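Long-range contacts in AlgX/AlgJ SGNH hydrolase-like domain-containing protein (Eubacterium siraeum, PDB 4NZK), which is of unknown function but belongs to the DHHW family of the SGNH hydrolase clan and so may be a hydrolase acting on an ester-type substrate: residues Asn101-Val106 with Ile326-Phe331; Lys282-Lys287 with Tyr306-Arg311; Tyr88-Lys93 with Val138-Val143. One frame throughout, in Å; residues are numbered along the deposited sequence.

Contact 1 of 3, residues Asn101-Val106 with Ile326-Phe331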
loop_
_atom_site.group_PDB
_atom_site.type_symbol
_atom_site.label_atom_id
_atom_site.label_comp_id
_atom_site.label_asym_id
_atom_site.label_seq_id
_atom_site.Cartn_x
_atom_site.Cartn_y
_atom_site.Cartn_z
ATOM N N ASN A 101 -7.686 17.756 -4.327
ATOM C CA ASN A 101 -7.363 17.371 -2.938
ATOM C C ASN A 101 -6.301 16.311 -2.961
ATOM O O ASN A 101 -6.413 15.354 -3.717
ATOM C CB ASN A 101 -8.591 16.901 -2.141
ATOM C CG ASN A 101 -9.334 18.069 -1.563
ATOM O OD1 ASN A 101 -8.745 19.143 -1.342
ATOM N ND2 ASN A 101 -10.600 17.885 -1.278
ATOM N N VAL A 102 -5.257 16.535 -2.155
ATOM C CA VAL A 102 -4.120 15.608 -2.072
ATOM C C VAL A 102 -4.089 15.075 -0.644
ATOM O O VAL A 102 -4.178 15.853 0.323
ATOM C CB VAL A 102 -2.813 16.315 -2.394
ATOM C CG1 VAL A 102 -1.624 15.359 -2.321
ATOM C CG2 VAL A 102 -2.907 16.977 -3.801
ATOM N N PHE A 103 -4.034 13.745 -0.545
ATOM C CA PHE A 103 -4.104 13.031 0.718
ATOM C C PHE A 103 -2.807 12.239 0.895
ATOM O O PHE A 103 -2.188 11.791 -0.086
ATOM C CB PHE A 103 -5.245 12.019 0.713
ATOM C CG PHE A 103 -6.634 12.595 0.543
ATOM C CD1 PHE A 103 -7.120 12.999 -0.703
ATOM C CD2 PHE A 103 -7.472 12.690 1.634
ATOM C CE1 PHE A 103 -8.428 13.454 -0.836
ATOM C CE2 PHE A 103 -8.768 13.166 1.513
ATOM C CZ PHE A 103 -9.237 13.564 0.279
ATOM N N ASN A 104 -2.411 12.072 2.146
ATOM C CA ASN A 104 -1.232 11.303 2.504
ATOM C C ASN A 104 -1.636 10.216 3.510
ATOM O O ASN A 104 -2.277 10.505 4.511
ATOM C CB ASN A 104 -0.261 12.233 3.218
ATOM C CG ASN A 104 0.933 11.501 3.777
ATOM O OD1 ASN A 104 1.656 10.866 3.039
ATOM N ND2 ASN A 104 1.118 11.568 5.099
HETATM N N MSE A 105 -1.231 8.982 3.232
HETATM C CA MSE A 105 -1.469 7.863 4.170
HETATM C C MSE A 105 -0.263 6.967 4.204
HETATM O O MSE A 105 -0.089 6.090 3.355
HETATM C CB MSE A 105 -2.781 7.131 3.830
HETATM C CG MSE A 105 -3.110 6.136 4.980
HETATM SE SE MSE A 105 -4.874 5.335 4.779
HETATM C CE MSE A 105 -4.618 4.546 3.057
ATOM N N VAL A 106 0.605 7.227 5.178
ATOM C CA VAL A 106 1.795 6.446 5.406
ATOM C C VAL A 106 1.473 5.432 6.481
ATOM O O VAL A 106 0.978 5.793 7.555
ATOM C CB VAL A 106 3.022 7.319 5.790
ATOM C CG1 VAL A 106 4.233 6.434 6.083
ATOM C CG2 VAL A 106 3.341 8.298 4.660
ATOM N N ILE A 326 -8.371 14.514 -12.826
ATOM C CA ILE A 326 -8.238 13.990 -11.476
ATOM C C ILE A 326 -8.708 14.993 -10.437
ATOM O O ILE A 326 -8.323 16.158 -10.493
ATOM C CB ILE A 326 -6.777 13.632 -11.162
ATOM C CG1 ILE A 326 -6.297 12.488 -12.083
ATOM C CG2 ILE A 326 -6.612 13.311 -9.682
ATOM C CD1 ILE A 326 -7.139 11.233 -12.054
ATOM N N THR A 327 -9.524 14.531 -9.476
ATOM C CA THR A 327 -10.096 15.355 -8.401
ATOM C C THR A 327 -9.430 15.109 -7.037
ATOM O O THR A 327 -9.461 15.987 -6.145
ATOM C CB THR A 327 -11.646 15.089 -8.249
ATOM O OG1 THR A 327 -11.906 13.703 -7.966
ATOM C CG2 THR A 327 -12.374 15.425 -9.533
ATOM N N ASP A 328 -8.879 13.899 -6.865
ATOM C CA ASP A 328 -8.318 13.443 -5.607
ATOM C C ASP A 328 -7.024 12.677 -5.912
ATOM O O ASP A 328 -6.987 11.853 -6.827
ATOM C CB ASP A 328 -9.273 12.453 -4.911
ATOM C CG ASP A 328 -10.604 13.083 -4.514
ATOM O OD1 ASP A 328 -11.551 13.132 -5.353
ATOM O OD2 ASP A 328 -10.682 13.553 -3.355
ATOM N N VAL A 329 -5.993 12.935 -5.111
ATOM C CA VAL A 329 -4.720 12.208 -5.238
ATOM C C VAL A 329 -4.392 11.626 -3.874
ATOM O O VAL A 329 -4.415 12.353 -2.881
ATOM C CB VAL A 329 -3.571 13.146 -5.703
ATOM C CG1 VAL A 329 -2.264 12.365 -5.780
ATOM C CG2 VAL A 329 -3.913 13.740 -7.061
ATOM N N LEU A 330 -4.043 10.340 -3.843
ATOM C CA LEU A 330 -3.602 9.695 -2.634
ATOM C C LEU A 330 -2.163 9.215 -2.804
ATOM O O LEU A 330 -1.869 8.445 -3.692
ATOM C CB LEU A 330 -4.511 8.504 -2.329
ATOM C CG LEU A 330 -4.076 7.636 -1.164
ATOM C CD1 LEU A 330 -4.085 8.400 0.152
ATOM C CD2 LEU A 330 -4.979 6.418 -1.073
ATOM N N PHE A 331 -1.301 9.665 -1.896
ATOM C CA PHE A 331 0.039 9.129 -1.734
ATOM C C PHE A 331 -0.035 8.150 -0.560
ATOM O O PHE A 331 -0.445 8.531 0.570
ATOM C CB PHE A 331 1.028 10.222 -1.369
ATOM C CG PHE A 331 1.393 11.096 -2.521
ATOM C CD1 PHE A 331 0.627 12.194 -2.841
ATOM C CD2 PHE A 331 2.464 10.781 -3.323
ATOM C CE1 PHE A 331 0.970 13.015 -3.910
ATOM C CE2 PHE A 331 2.804 11.577 -4.410
ATOM C CZ PHE A 331 2.045 12.688 -4.698
HETATM O O HOH W 1 -11.930 15.781 -2.787
#
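Phe103 and Asp328 each set CG beside their own backbone N (chi1 -62° and -64°), and this sets the ring and the carboxylate alongside each other in the same direction. The two residues belong to neighbouring parallel strands inside the alpha/beta sheet expected of an SGNH hydrolase-like fold. Five backbone hydrogen bonds join the strands, running from Asn101 N to Thr327 O at one end to Met105 N to Phe331 O (2.8 Å) at the other. Asp328 OD2 lies at the ring edge, 3.4 Å from Phe103 CE1, with the two planes 29° apart. Next along this face, Leu330 CD1 rests against Phe103 CB at 3.8 Å and also reaches Met105 CB. The Phe177 ring meets Phe103 edge-to-face. The carboxylate has polar partners as well: OD1 takes a hydrogen bond from Thr327 OG1 (2.7 Å) and a salt bridge from Arg281, while a water links OD2 to Asn101 ND2. With an alanine in place of Asp328, Arg281 would probably lose this mate and the water link to Asn101 would probably be lost too. The other face carries Val102, Val329, Asn104 and Phe331, and helix 83-96 packs on it. Asn104 is held there by Tyr85 OH at its OD1 and by Asn142 at its ND2. The Phe331 ring is flanked by Phe92, edge-to-face, and by Phe286. Between the strands themselves, Val102 CG1 comes to the edge of the Phe331 ring, 3.8 Å from CE1.

Contact 2 of 3, residues Lys282-Lys287 with Tyr306-Arg311. With EDO (1,2-ethanediol), chain B.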
loop_
_atom_site.group_PDB
_atom_site.type_symbol
_atom_site.label_atom_id
_atom_site.label_comp_id
_atom_site.label_asym_id
_atom_site.label_seq_id
_atom_site.Cartn_x
_atom_site.Cartn_y
_atom_site.Cartn_z
ATOM N N LYS A 282 -12.551 11.210 -9.266
ATOM C CA LYS A 282 -11.513 10.555 -10.050
ATOM C C LYS A 282 -10.226 10.598 -9.251
ATOM O O LYS A 282 -9.678 11.665 -9.016
ATOM C CB LYS A 282 -11.368 11.219 -11.431
ATOM C CG LYS A 282 -12.657 11.147 -12.255
ATOM C CD LYS A 282 -12.530 11.810 -13.612
ATOM C CE LYS A 282 -13.840 11.729 -14.371
ATOM N NZ LYS A 282 -13.678 12.274 -15.743
ATOM N N LEU A 283 -9.765 9.424 -8.850
ATOM C CA LEU A 283 -8.658 9.279 -7.922
ATOM C C LEU A 283 -7.412 8.855 -8.661
ATOM O O LEU A 283 -7.450 7.968 -9.525
ATOM C CB LEU A 283 -9.009 8.177 -6.901
ATOM C CG LEU A 283 -7.948 7.777 -5.888
ATOM C CD1 LEU A 283 -7.645 8.943 -4.971
ATOM C CD2 LEU A 283 -8.428 6.553 -5.122
ATOM N N CYS A 284 -6.298 9.472 -8.315
ATOM C CA CYS A 284 -5.003 8.957 -8.739
ATOM C C CYS A 284 -4.249 8.550 -7.478
ATOM O O CYS A 284 -4.185 9.314 -6.508
ATOM C CB CYS A 284 -4.226 10.045 -9.470
ATOM S SG CYS A 284 -2.706 9.465 -10.216
ATOM N N ILE A 285 -3.719 7.335 -7.485
ATOM C CA ILE A 285 -2.944 6.806 -6.376
ATOM C C ILE A 285 -1.486 6.732 -6.796
ATOM O O ILE A 285 -1.156 6.205 -7.862
ATOM C CB ILE A 285 -3.380 5.396 -5.976
ATOM C CG1 ILE A 285 -4.868 5.356 -5.690
ATOM C CG2 ILE A 285 -2.593 4.904 -4.777
ATOM C CD1 ILE A 285 -5.424 3.966 -5.822
ATOM N N PHE A 286 -0.633 7.315 -5.984
ATOM C CA PHE A 286 0.797 7.214 -6.137
ATOM C C PHE A 286 1.288 6.423 -4.956
ATOM O O PHE A 286 1.170 6.841 -3.818
ATOM C CB PHE A 286 1.447 8.582 -6.173
ATOM C CG PHE A 286 1.147 9.344 -7.434
ATOM C CD1 PHE A 286 1.611 8.898 -8.657
ATOM C CD2 PHE A 286 0.420 10.526 -7.374
ATOM C CE1 PHE A 286 1.333 9.610 -9.805
ATOM C CE2 PHE A 286 0.126 11.221 -8.532
ATOM C CZ PHE A 286 0.592 10.750 -9.732
ATOM N N LYS A 287 1.819 5.245 -5.234
ATOM C CA LYS A 287 2.067 4.286 -4.173
ATOM C C LYS A 287 3.386 3.545 -4.285
ATOM O O LYS A 287 4.085 3.629 -5.289
ATOM C CB LYS A 287 0.885 3.277 -4.154
ATOM C CG LYS A 287 0.494 2.629 -5.493
ATOM C CD LYS A 287 1.464 1.572 -5.931
ATOM C CE LYS A 287 1.062 0.883 -7.218
ATOM N NZ LYS A 287 2.028 -0.221 -7.483
ATOM N N TYR A 306 -6.806 5.814 -11.081
ATOM C CA TYR A 306 -5.528 5.627 -11.777
ATOM C C TYR A 306 -4.506 5.169 -10.749
ATOM O O TYR A 306 -4.326 5.799 -9.733
ATOM C CB TYR A 306 -5.056 6.928 -12.437
ATOM C CG TYR A 306 -5.983 7.415 -13.527
ATOM C CD1 TYR A 306 -7.191 8.009 -13.208
ATOM C CD2 TYR A 306 -5.632 7.316 -14.863
ATOM C CE1 TYR A 306 -8.055 8.454 -14.196
ATOM C CE2 TYR A 306 -6.489 7.777 -15.861
ATOM C CZ TYR A 306 -7.685 8.353 -15.511
ATOM O OH TYR A 306 -8.542 8.784 -16.493
ATOM N N VAL A 307 -3.841 4.067 -11.048
ATOM C CA VAL A 307 -2.923 3.437 -10.117
ATOM C C VAL A 307 -1.516 3.556 -10.689
ATOM O O VAL A 307 -1.211 2.987 -11.750
ATOM C CB VAL A 307 -3.235 1.959 -9.854
ATOM C CG1 VAL A 307 -2.386 1.456 -8.689
ATOM C CG2 VAL A 307 -4.702 1.750 -9.564
ATOM N N CYS A 308 -0.682 4.300 -9.976
ATOM C CA CYS A 308 0.677 4.599 -10.383
ATOM C C CYS A 308 1.662 4.308 -9.267
ATOM O O CYS A 308 1.375 4.533 -8.106
ATOM C CB CYS A 308 0.774 6.083 -10.686
ATOM S SG CYS A 308 -0.432 6.724 -11.892
ATOM N N ASP A 309 2.838 3.828 -9.637
ATOM C CA ASP A 309 3.885 3.517 -8.687
ATOM C C ASP A 309 4.957 4.607 -8.751
ATOM O O ASP A 309 5.458 4.928 -9.825
ATOM C CB ASP A 309 4.534 2.171 -9.004
ATOM C CG ASP A 309 5.306 1.628 -7.815
ATOM O OD1 ASP A 309 6.395 2.202 -7.505
ATOM O OD2 ASP A 309 4.821 0.630 -7.206
ATOM N N ILE A 310 5.350 5.129 -7.592
ATOM C CA ILE A 310 6.353 6.196 -7.543
ATOM C C ILE A 310 7.723 5.793 -8.091
ATOM O O ILE A 310 8.521 6.652 -8.409
ATOM C CB ILE A 310 6.516 6.721 -6.105
ATOM C CG1 ILE A 310 7.075 5.622 -5.184
ATOM C CG2 ILE A 310 5.188 7.247 -5.571
ATOM C CD1 ILE A 310 7.201 6.024 -3.744
ATOM N N ARG A 311 7.990 4.491 -8.184
ATOM C CA ARG A 311 9.246 3.982 -8.739
ATOM C C ARG A 311 9.262 3.871 -10.281
ATOM O O ARG A 311 10.327 3.850 -10.877
ATOM C CB ARG A 311 9.545 2.607 -8.135
ATOM C CG ARG A 311 9.710 2.643 -6.628
ATOM C CD ARG A 311 9.577 1.261 -6.017
ATOM N NE ARG A 311 8.195 0.763 -6.042
ATOM C CZ ARG A 311 7.875 -0.504 -5.762
ATOM N NH1 ARG A 311 8.840 -1.373 -5.433
ATOM N NH2 ARG A 311 6.603 -0.907 -5.820
HETATM C C1 EDO B . 0.047 -1.255 -10.619
HETATM O O1 EDO B . 0.429 -1.789 -9.362
HETATM C C2 EDO B . 0.565 0.178 -10.847
HETATM O O2 EDO B . 1.893 0.320 -10.358
#
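The axes of strand segments 282-287 and 306-309 run parallel and come within 4.8 Å, and five backbone hydrogen bonds join them from Tyr306 N to Leu283 O through to Ile310 N to Lys287 O. They are neighbours in the central sheet, with strand 328-334 beyond the first and strand 270-275 beyond the second. On the face that helix 317-323 covers, Cys284 SG and Cys308 SG sit 3.9 Å apart, too far for a disulfide. Cys308 CB touches Phe286 CD1 at 3.6 Å, and its sulfur approaches the same ring obliquely. Phe286 CB meets Ile310 CG2. The Tyr306 ring turns its edge to Leu283 O, and its hydroxyl is bonded to Glu304. On the other face, Ile285 and Val307 lead to a charged cluster. Lys287 CG lies between the backbone N and the carbonyl carbon (chi1 50°), and a bend at chi2 carries the chain over Cys308 O. Its CE packs on Val307 CG1. Lys287 NZ crosses to Asp309 OD2 at 2.9 Å, and OD2 receives it on its anti lone pair. Arg311 grips Asp309 side-on: NE binds OD1 and NH2 binds OD2, each at 2.7 Å. Arg311 N closes an Asx turn on OD1. OD2 thus has two donors, Lys287 NZ and Arg311 NH2, and OD1 two, Arg311 N and NE, which fixes the carboxylate's rotation. Lys287 NZ shares its three N-H groups among Asp309, Asn292, Asp267 and the two oxygens of an ethanediol, probably from the crystallisation liquor. With Asp267 also bridging to Arg311, the two acids probably offset the nearby lysine and arginine charges.

Contact 3 of 3, residues Tyr88-Lys93 with Val138-Val143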
loop_
_atom_site.group_PDB
_atom_site.type_symbol
_atom_site.label_atom_id
_atom_site.label_comp_id
_atom_site.label_asym_id
_atom_site.label_seq_id
_atom_site.Cartn_x
_atom_site.Cartn_y
_atom_site.Cartn_z
ATOM N N TYR A 88 8.396 16.899 -1.074
ATOM C CA TYR A 88 7.968 16.512 -2.405
ATOM C C TYR A 88 6.442 16.531 -2.536
ATOM O O TYR A 88 5.891 16.971 -3.555
ATOM C CB TYR A 88 8.523 15.142 -2.779
ATOM C CG TYR A 88 10.033 15.001 -2.664
ATOM C CD1 TYR A 88 10.865 16.093 -2.767
ATOM C CD2 TYR A 88 10.608 13.751 -2.433
ATOM C CE1 TYR A 88 12.236 15.971 -2.639
ATOM C CE2 TYR A 88 11.981 13.616 -2.315
ATOM C CZ TYR A 88 12.781 14.732 -2.411
ATOM O OH TYR A 88 14.164 14.600 -2.288
ATOM N N LEU A 89 5.755 15.993 -1.551
ATOM C CA LEU A 89 4.286 16.064 -1.551
ATOM C C LEU A 89 3.822 17.508 -1.572
ATOM O O LEU A 89 2.874 17.849 -2.270
ATOM C CB LEU A 89 3.657 15.369 -0.323
ATOM C CG LEU A 89 3.243 13.934 -0.559
ATOM C CD1 LEU A 89 4.387 13.031 -0.927
ATOM C CD2 LEU A 89 2.547 13.423 0.670
ATOM N N ASN A 90 4.480 18.353 -0.784
ATOM C CA ASN A 90 4.076 19.766 -0.717
ATOM C C ASN A 90 4.234 20.428 -2.088
ATOM O O ASN A 90 3.379 21.208 -2.506
ATOM C CB ASN A 90 4.877 20.502 0.318
ATOM C CG ASN A 90 4.463 20.118 1.731
ATOM O OD1 ASN A 90 3.389 19.531 1.952
ATOM N ND2 ASN A 90 5.329 20.445 2.689
ATOM N N GLU A 91 5.322 20.094 -2.771
ATOM C CA GLU A 91 5.584 20.626 -4.108
ATOM C C GLU A 91 4.529 20.142 -5.091
ATOM O O GLU A 91 4.028 20.928 -5.914
ATOM C CB GLU A 91 6.974 20.219 -4.596
ATOM C CG GLU A 91 7.259 20.588 -6.049
ATOM C CD GLU A 91 7.537 22.071 -6.267
ATOM O OE1 GLU A 91 7.663 22.824 -5.267
ATOM O OE2 GLU A 91 7.677 22.474 -7.456
ATOM N N PHE A 92 4.213 18.841 -5.022
ATOM C CA PHE A 92 3.193 18.303 -5.871
ATOM C C PHE A 92 1.888 19.068 -5.658
ATOM O O PHE A 92 1.193 19.418 -6.629
ATOM C CB PHE A 92 2.993 16.804 -5.591
ATOM C CG PHE A 92 1.887 16.206 -6.406
ATOM C CD1 PHE A 92 2.111 15.750 -7.679
ATOM C CD2 PHE A 92 0.625 16.122 -5.891
ATOM C CE1 PHE A 92 1.077 15.215 -8.428
ATOM C CE2 PHE A 92 -0.408 15.613 -6.629
ATOM C CZ PHE A 92 -0.181 15.161 -7.896
ATOM N N LYS A 93 1.510 19.271 -4.395
ATOM C CA LYS A 93 0.271 19.976 -4.082
ATOM C C LYS A 93 0.292 21.411 -4.625
ATOM O O LYS A 93 -0.709 21.885 -5.187
ATOM C CB LYS A 93 -0.002 19.945 -2.589
ATOM C CG LYS A 93 -1.138 20.851 -2.150
ATOM C CD LYS A 93 -2.509 20.493 -2.706
ATOM C CE LYS A 93 -3.514 21.575 -2.291
ATOM N NZ LYS A 93 -4.892 21.175 -2.679
ATOM N N VAL A 138 1.863 20.652 4.006
ATOM C CA VAL A 138 1.207 21.933 3.763
ATOM C C VAL A 138 0.100 21.703 2.725
ATOM O O VAL A 138 0.365 21.346 1.574
ATOM C CB VAL A 138 2.183 22.989 3.242
ATOM C CG1 VAL A 138 1.445 24.277 2.893
ATOM C CG2 VAL A 138 3.264 23.247 4.263
ATOM N N ASN A 139 -1.150 21.897 3.163
ATOM C CA ASN A 139 -2.335 21.730 2.334
ATOM C C ASN A 139 -2.483 20.327 1.721
ATOM O O ASN A 139 -3.040 20.139 0.651
ATOM C CB ASN A 139 -2.403 22.789 1.251
ATOM C CG ASN A 139 -2.482 24.166 1.804
ATOM O OD1 ASN A 139 -3.136 24.383 2.829
ATOM N ND2 ASN A 139 -1.793 25.130 1.146
ATOM N N VAL A 140 -1.978 19.352 2.453
ATOM C CA VAL A 140 -2.141 17.939 2.133
ATOM C C VAL A 140 -2.893 17.328 3.309
ATOM O O VAL A 140 -2.505 17.533 4.465
ATOM C CB VAL A 140 -0.792 17.226 1.894
ATOM C CG1 VAL A 140 -0.954 15.737 1.686
ATOM C CG2 VAL A 140 -0.116 17.834 0.687
ATOM N N ILE A 141 -3.933 16.563 3.014
ATOM C CA ILE A 141 -4.787 15.981 4.059
ATOM C C ILE A 141 -4.187 14.692 4.585
ATOM O O ILE A 141 -4.000 13.752 3.842
ATOM C CB ILE A 141 -6.178 15.680 3.470
ATOM C CG1 ILE A 141 -6.806 16.977 2.945
ATOM C CG2 ILE A 141 -7.059 14.989 4.489
ATOM C CD1 ILE A 141 -7.974 16.735 2.029
ATOM N N ASN A 142 -3.900 14.642 5.869
ATOM C CA ASN A 142 -3.296 13.456 6.448
ATOM C C ASN A 142 -4.382 12.488 6.860
ATOM O O ASN A 142 -5.342 12.868 7.485
ATOM C CB ASN A 142 -2.423 13.768 7.662
ATOM C CG ASN A 142 -1.656 12.535 8.104
ATOM O OD1 ASN A 142 -0.857 12.000 7.329
ATOM N ND2 ASN A 142 -1.928 12.049 9.296
ATOM N N VAL A 143 -4.194 11.223 6.516
ATOM C CA VAL A 143 -5.121 10.172 6.891
ATOM C C VAL A 143 -4.410 9.284 7.940
ATOM O O VAL A 143 -3.295 8.847 7.716
ATOM C CB VAL A 143 -5.506 9.304 5.677
ATOM C CG1 VAL A 143 -6.477 8.201 6.062
ATOM C CG2 VAL A 143 -6.038 10.133 4.548
HETATM O O HOH W 2 1.760 22.468 -0.545
HETATM O O HOH W 3 -5.253 19.092 -0.694
#
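Val138 N donates to Asn90 OD1 at 2.8 Å. The bond is fairly straight at hydrogen, 159°, but the donor stands above the plane of the amide carbonyl and not on a lone pair. The other end of the amide is held too, since Asn90 ND2 binds Lys136 O, and it lies 3.8 Å from Val138 CG2. Val138 O is tied by a water to Asn90 O on the helix. At Asn139 the backbone turns with a positive phi of 58°. Asn139 O lies along the aliphatic chain of Lys93, 3.3 Å from Lys93 CE. Lys93 has CG opposite its backbone N (chi1 170°) and bends at chi2, a course that takes it past this carbonyl, and a second water joins Lys93 NZ to Asn139 O. NZ itself is bound to Val100 O and Gly97 O. The contact thus fastens helix 83-96 to the lead-in of the edge strand 141-142 in the alpha/beta fold. Val140 points toward the helix. Its CG2 meets Lys93 CB at 3.9 Å, and its CG1 comes within 4.3 Å of Leu89 CD2. The chain then turns to strand 101-107: Ile141 makes backbone hydrogen bonds with Val102 and Asn104, and Val143 with Asn104.

How the contacts relate
From the N terminus, helix 83-96 supplies the first segment of contact 3 and leads into strand 101-107, the first segment of contact 1. Contact 3 then closes its loop when the chain returns at 138-143, so contacts 1 and 3 cross along the sequence. Strand 141-142 borders strand 101-107, and the centres of contacts 1 and 3 lie about 8 Å apart. Contact 2 opens and closes later, between 282 and 311, in series with contact 3. It is nested inside the long loop that contact 1 closes at 326-331. There strand 328-334 fits between strands 101-107 and 282-287. Together the contacts tie five parallel strands of one sheet, the edge strand 141-142 among them, and a flanking helix.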